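Local coordinates for protein dicer Related Helicase (Caenorhabditis elegans, PDB 6M6Q) that probably hydrolyses ATP as an RLR-type RNA helicase that binds single- and double-stranded RNA in RNA interference, represented here by its N-terminal domain, at residues B[169-174]-B[185-190]. Sequence-based numbering, arbitrary orientation.
Sequences NKFYDE and QKLDRV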
loop_
_atom_site.group_PDB
_atom_site.type_symbol
_atom_site.label_atom_id
_atom_site.label_comp_id
_atom_site.label_asym_id
_atom_site.label_seq_id
_atom_site.Cartn_x
_atom_site.Cartn_y
_atom_site.Cartn_z
ATOM N N ASN B 169 -0.989 20.644 0.575
ATOM C CA ASN B 169 -1.894 20.710 -0.600
ATOM C C ASN B 169 -1.521 19.635 -1.624
ATOM O O ASN B 169 -2.438 19.012 -2.163
ATOM C CB ASN B 169 -1.887 22.096 -1.253
ATOM C CG ASN B 169 -2.748 23.120 -0.529
ATOM O OD1 ASN B 169 -2.672 24.307 -0.830
ATOM N ND2 ASN B 169 -3.558 22.681 0.435
ATOM N N LYS B 170 -0.238 19.403 -1.877
ATOM C CA LYS B 170 0.178 18.526 -3.008
ATOM C C LYS B 170 0.441 17.092 -2.524
ATOM O O LYS B 170 0.355 16.193 -3.360
ATOM C CB LYS B 170 1.395 19.098 -3.731
ATOM C CG LYS B 170 1.259 20.549 -4.174
ATOM C CD LYS B 170 1.184 20.731 -5.661
ATOM C CE LYS B 170 0.154 21.753 -6.084
ATOM N NZ LYS B 170 -0.413 21.420 -7.413
ATOM N N PHE B 171 0.751 16.884 -1.242
ATOM C CA PHE B 171 1.223 15.572 -0.719
ATOM C C PHE B 171 0.112 14.843 0.054
ATOM O O PHE B 171 0.326 13.688 0.438
ATOM C CB PHE B 171 2.456 15.751 0.164
ATOM C CG PHE B 171 3.741 16.006 -0.573
ATOM C CD1 PHE B 171 4.199 15.125 -1.536
ATOM C CD2 PHE B 171 4.545 17.074 -0.227
ATOM C CE1 PHE B 171 5.413 15.338 -2.170
ATOM C CE2 PHE B 171 5.759 17.284 -0.861
ATOM C CZ PHE B 171 6.190 16.416 -1.831
ATOM N N TYR B 172 -1.036 15.478 0.275
ATOM C CA TYR B 172 -2.225 14.813 0.869
ATOM C C TYR B 172 -3.439 15.011 -0.037
ATOM O O TYR B 172 -3.578 16.071 -0.675
ATOM C CB TYR B 172 -2.479 15.313 2.287
ATOM C CG TYR B 172 -1.309 15.203 3.243
ATOM C CD1 TYR B 172 -0.234 16.074 3.153
ATOM C CD2 TYR B 172 -1.350 14.348 4.335
ATOM C CE1 TYR B 172 0.816 16.033 4.058
ATOM C CE2 TYR B 172 -0.320 14.312 5.271
ATOM C CZ TYR B 172 0.764 15.173 5.137
ATOM O OH TYR B 172 1.797 15.170 6.038
ATOM N N ASP B 173 -4.257 13.970 -0.140
ATOM C CA ASP B 173 -5.642 14.042 -0.663
ATOM C C ASP B 173 -6.550 14.518 0.467
ATOM O O ASP B 173 -6.523 13.881 1.554
ATOM C CB ASP B 173 -6.097 12.692 -1.217
ATOM C CG ASP B 173 -7.527 12.709 -1.709
ATOM O OD1 ASP B 173 -8.400 12.211 -0.981
ATOM O OD2 ASP B 173 -7.755 13.247 -2.801
ATOM N N GLU B 174 -7.276 15.618 0.238
ATOM C CA GLU B 174 -8.168 16.291 1.232
ATOM C C GLU B 174 -9.115 15.257 1.885
ATOM O O GLU B 174 -9.211 15.264 3.146
ATOM C CB GLU B 174 -8.913 17.458 0.557
ATOM C CG GLU B 174 -10.079 18.052 1.365
ATOM C CD GLU B 174 -9.730 18.789 2.655
ATOM O OE1 GLU B 174 -8.536 19.094 2.881
ATOM O OE2 GLU B 174 -10.662 19.067 3.426
ATOM N N GLN B 185 -1.686 7.730 3.562
ATOM C CA GLN B 185 -1.850 9.009 2.828
ATOM C C GLN B 185 -0.980 8.997 1.576
ATOM O O GLN B 185 -0.036 8.184 1.512
ATOM C CB GLN B 185 -1.503 10.196 3.727
ATOM C CG GLN B 185 -2.340 10.272 4.999
ATOM C CD GLN B 185 -3.804 10.513 4.719
ATOM O OE1 GLN B 185 -4.180 11.183 3.755
ATOM N NE2 GLN B 185 -4.646 9.949 5.559
ATOM N N LYS B 186 -1.290 9.872 0.625
ATOM C CA LYS B 186 -0.506 10.056 -0.618
ATOM C C LYS B 186 0.991 10.095 -0.265
ATOM O O LYS B 186 1.754 9.371 -0.880
ATOM C CB LYS B 186 -0.965 11.323 -1.339
ATOM C CG LYS B 186 -1.378 11.104 -2.780
ATOM C CD LYS B 186 -1.443 12.366 -3.594
ATOM C CE LYS B 186 -2.769 13.079 -3.484
ATOM N NZ LYS B 186 -2.705 14.429 -4.092
ATOM N N LEU B 187 1.358 10.880 0.740
ATOM C CA LEU B 187 2.752 11.049 1.231
ATOM C C LEU B 187 3.425 9.677 1.430
ATOM O O LEU B 187 4.585 9.504 0.958
ATOM C CB LEU B 187 2.721 11.841 2.546
ATOM C CG LEU B 187 4.083 12.190 3.126
ATOM C CD1 LEU B 187 4.996 12.783 2.056
ATOM C CD2 LEU B 187 3.939 13.140 4.310
ATOM N N ASP B 188 2.762 8.760 2.136
ATOM C CA ASP B 188 3.313 7.422 2.454
ATOM C C ASP B 188 3.597 6.675 1.131
ATOM O O ASP B 188 4.631 5.976 1.060
ATOM C CB ASP B 188 2.383 6.626 3.380
ATOM C CG ASP B 188 2.018 7.304 4.698
ATOM O OD1 ASP B 188 0.818 7.721 4.839
ATOM O OD2 ASP B 188 2.888 7.344 5.603
ATOM N N ARG B 189 2.740 6.838 0.114
ATOM C CA ARG B 189 2.872 6.135 -1.194
ATOM C C ARG B 189 4.023 6.734 -2.009
ATOM O O ARG B 189 4.812 5.953 -2.567
ATOM C CB ARG B 189 1.571 6.198 -1.995
ATOM C CG ARG B 189 0.450 5.357 -1.400
ATOM C CD ARG B 189 -0.867 5.488 -2.149
ATOM N NE ARG B 189 -1.994 5.361 -1.239
ATOM C CZ ARG B 189 -2.835 6.337 -0.924
ATOM N NH1 ARG B 189 -3.805 6.109 -0.056
ATOM N NH2 ARG B 189 -2.708 7.537 -1.468
ATOM N N VAL B 190 4.092 8.054 -2.119
ATOM C CA VAL B 190 5.067 8.729 -3.021
ATOM C C VAL B 190 6.478 8.541 -2.441
ATOM O O VAL B 190 7.337 8.041 -3.173
ATOM C CB VAL B 190 4.723 10.213 -3.253
ATOM C CG1 VAL B 190 5.619 10.830 -4.318
ATOM C CG2 VAL B 190 3.268 10.398 -3.638
HETATM O O HOH W 1 -3.891 11.394 1.268
#
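Phe171, Tyr172 and Asp173, where the chain leaves helix 162-171 and turns into helix 174-179, pack against the first turn of helix 186-193 in a mixed apolar and water-bridged contact. Leu187 CD1 lies 4.3 Å from Phe171 CB. Leu187 CD2 meets the Tyr172 ring obliquely, 3.9 Å from Tyr172 CZ. Leu187 has CG anti to its backbone N (chi1 -176°), which lays its side chain alongside Tyr172, both pointing the same way. Tyr24 stacks edge-to-face on the Tyr172 ring, and Leu310 of helix 301-310 touches Phe171. Helix 174-179 lies in the connection between helices 162-171 and 186-193, within the all-helical N-terminal domain. Gln185 is the N-cap residue of helix 186-193, and its backbone N donates to Asp188 OD1 at 2.8 Å; OD1 accepts with its anti lone pair. One water accepts from Asp173 N and Lys186 N and donates to Gln185 OE1. The chain of Lys186 crosses the backbone of 171-173, with CB 3.2 Å from Phe171 O and CE 4.0 Å from Asp173 CB. Its NZ makes a weak hydrogen bond to Leu310 O. Replacing Lys186 with an alanine would probably uncover the Tyr172-Asp173 backbone and leave Leu310 O without this donor. Asp173 is the N-cap of helix 174-179, its OD1 accepting from Glu176 N.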